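Local coordinates for cerato-platanin-like protein (PDB 3SUL) that is of unknown function but, as a secreted cerato-platanin with a double-psi beta-barrel fold, probably acts outside the fungal cell, at residues A[113-116]-A[117-121]. Sequence-based numbering, arbitrary orientation.
Sequences TLVD and KSACR
With chi1 at -58°, V115 sets CG1 anti to its carbonyl carbon and tucks CG2 between the backbone N and the carbonyl carbon, from where CG2 lies 3.6 Å from the methyl CB of A119, an apolar contact. S118 likewise holds OG between its backbone N and carbonyl carbon (chi1 57°), which brings OG alongside the chain to 3.7 Å from CB of D116. Between these two touches runs the bond that closes the turn: A119 N donates to D116 O at 2.9 Å. The N-H is moderately bent, at 152°, and approaches from above the carbonyl plane, as is consistent with the tight winding of a 3-10 segment. C120 N on K117 O (2.9 Å) and R121 N on S118 O (2.8 Å) repeat the same three-residue spacing. Branched V115 suits an extended backbone and offers a methyl to the turn, while the compact methyl of A119 fits close to it, with CB 3.3 Å from D116 O, the same oxygen its N is bonded to. Polar D116, K117 and S118 occupy the exposed outer side, and K117 NZ reaches L122 through a weak hydrogen bond to its O. Buried C120 carries the covalent anchor, a disulfide to C63. The turn bends the chain aside at the end of strand 107-115 of the double-psi beta barrel, where V115 pairs by backbone hydrogen bonds with C63; A119 packs on C63 and H76, and C120 on H76 and V78, so the tail lies against strands 63-68 and 73-80, and the disulfide ties it to the first.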
ATOM      1  N   THR A 113      -8.284  -5.987   5.171  1.00 22.02           N
ATOM      2  CA  THR A 113      -9.360  -6.577   4.410  1.00 21.65           C
ATOM      3  C   THR A 113      -9.336  -6.097   2.995  1.00 21.20           C
ATOM      4  O   THR A 113      -9.323  -4.911   2.725  1.00 21.61           O
ATOM      5  CB  THR A 113     -10.755  -6.242   5.048  1.00 20.95           C
ATOM      6  OG1 THR A 113     -10.780  -6.902   6.298  1.00 25.18           O
ATOM      7  CG2 THR A 113     -11.967  -6.673   4.149  1.00 23.21           C
ATOM      8  N   LEU A 114      -9.349  -7.044   2.063  1.00 20.31           N
ATOM      9  CA  LEU A 114      -9.462  -6.716   0.664  1.00 19.24           C
ATOM     10  C   LEU A 114     -10.845  -6.176   0.400  1.00 20.90           C
ATOM     11  O   LEU A 114     -11.830  -6.753   0.859  1.00 22.51           O
ATOM     12  CB  LEU A 114      -9.267  -8.016  -0.196  1.00 20.16           C
ATOM     13  CG  LEU A 114      -9.377  -7.831  -1.698  1.00 23.42           C
ATOM     14  CD1 LEU A 114      -8.160  -7.096  -2.126  1.00 21.40           C
ATOM     15  CD2 LEU A 114      -9.413  -9.228  -2.441  1.00 25.00           C
ATOM     16  N   VAL A 115     -10.937  -5.040  -0.297  1.00 18.32           N
ATOM     17  CA  VAL A 115     -12.197  -4.384  -0.557  1.00 17.59           C
ATOM     18  C   VAL A 115     -12.189  -3.940  -1.994  1.00 17.79           C
ATOM     19  O   VAL A 115     -11.138  -3.978  -2.664  1.00 19.29           O
ATOM     20  CB  VAL A 115     -12.428  -3.187   0.445  1.00 15.56           C
ATOM     21  CG1 VAL A 115     -12.390  -3.703   1.895  1.00 15.80           C
ATOM     22  CG2 VAL A 115     -11.375  -2.056   0.175  1.00 14.58           C
ATOM     23  N   ASP A 116     -13.331  -3.529  -2.494  1.00 19.44           N
ATOM     24  CA  ASP A 116     -13.483  -3.044  -3.830  1.00 20.80           C
ATOM     25  C   ASP A 116     -12.472  -1.978  -4.102  1.00 21.41           C
ATOM     26  O   ASP A 116     -12.181  -1.161  -3.253  1.00 19.66           O
ATOM     27  CB  ASP A 116     -14.846  -2.476  -4.009  1.00 22.67           C
ATOM     28  CG  ASP A 116     -15.877  -3.551  -4.249  1.00 29.77           C
ATOM     29  OD1 ASP A 116     -15.711  -4.669  -3.713  1.00 36.83           O
ATOM     30  OD2 ASP A 116     -16.833  -3.279  -5.017  1.00 39.12           O
ATOM     31  N   LYS A 117     -11.921  -2.039  -5.294  1.00 19.64           N
ATOM     32  CA  LYS A 117     -10.948  -1.058  -5.781  1.00 20.58           C
ATOM     33  C   LYS A 117     -11.442   0.370  -5.535  1.00 18.89           C
ATOM     34  O   LYS A 117     -10.621   1.272  -5.359  1.00 17.49           O
ATOM     35  CB  LYS A 117     -10.906  -1.278  -7.280  1.00 21.37           C
ATOM     36  CG  LYS A 117      -9.782  -0.849  -8.005  1.00 27.36           C
ATOM     37  CD  LYS A 117      -9.929  -1.263  -9.507  1.00 32.31           C
ATOM     38  CE  LYS A 117     -11.266  -0.971 -10.247  1.00 35.39           C
ATOM     39  NZ  LYS A 117     -10.935  -0.379 -11.585  1.00 38.05           N
ATOM     40  N   SER A 118     -12.767   0.586  -5.626  1.00 18.18           N
ATOM     41  CA  SER A 118     -13.363   1.904  -5.611  1.00 17.61           C
ATOM     42  C   SER A 118     -13.118   2.496  -4.254  1.00 15.68           C
ATOM     43  O   SER A 118     -13.063   3.711  -4.142  1.00 17.20           O
ATOM     44  CB  SER A 118     -14.850   1.881  -5.954  1.00 16.83           C
ATOM     45  OG  SER A 118     -15.464   1.031  -5.036  1.00 23.77           O
ATOM     46  N   ALA A 119     -12.927   1.662  -3.238  1.00 16.86           N
ATOM     47  CA  ALA A 119     -12.660   2.187  -1.891  1.00 17.62           C
ATOM     48  C   ALA A 119     -11.321   2.913  -1.835  1.00 16.30           C
ATOM     49  O   ALA A 119     -11.053   3.698  -0.888  1.00 17.58           O
ATOM     50  CB  ALA A 119     -12.677   1.095  -0.891  1.00 17.49           C
ATOM     51  N   CYS A 120     -10.435   2.579  -2.767  1.00 14.35           N
ATOM     52  CA  CYS A 120      -9.170   3.281  -2.852  1.00 13.09           C
ATOM     53  C   CYS A 120      -9.230   4.307  -3.943  1.00 12.87           C
ATOM     54  O   CYS A 120      -8.203   4.715  -4.398  1.00 14.54           O
ATOM     55  CB  CYS A 120      -8.025   2.283  -3.170  1.00 13.41           C
ATOM     56  SG  CYS A 120      -7.534   1.240  -1.829  1.00 15.00           S
ATOM     57  N   ARG A 121     -10.429   4.698  -4.391  1.00 12.67           N
ATOM     58  CA  ARG A 121     -10.583   5.663  -5.485  1.00 12.98           C
ATOM     59  C   ARG A 121     -10.042   5.230  -6.833  1.00 14.50           C
ATOM     60  O   ARG A 121      -9.764   6.012  -7.703  1.00 15.68           O
ATOM     61  CB  ARG A 121     -10.063   7.066  -5.075  1.00 12.80           C
ATOM     62  CG  ARG A 121     -11.010   7.598  -4.060  1.00 15.38           C
ATOM     63  CD  ARG A 121     -10.475   8.899  -3.449  1.00 16.79           C
ATOM     64  NE  ARG A 121     -10.282   9.878  -4.503  1.00 13.78           N
ATOM     65  CZ  ARG A 121      -9.817  11.086  -4.262  1.00 15.33           C
ATOM     66  NH1 ARG A 121      -9.591  11.474  -2.980  1.00 17.97           N
ATOM     67  NH2 ARG A 121      -9.661  11.934  -5.284  1.00 13.61           N
TER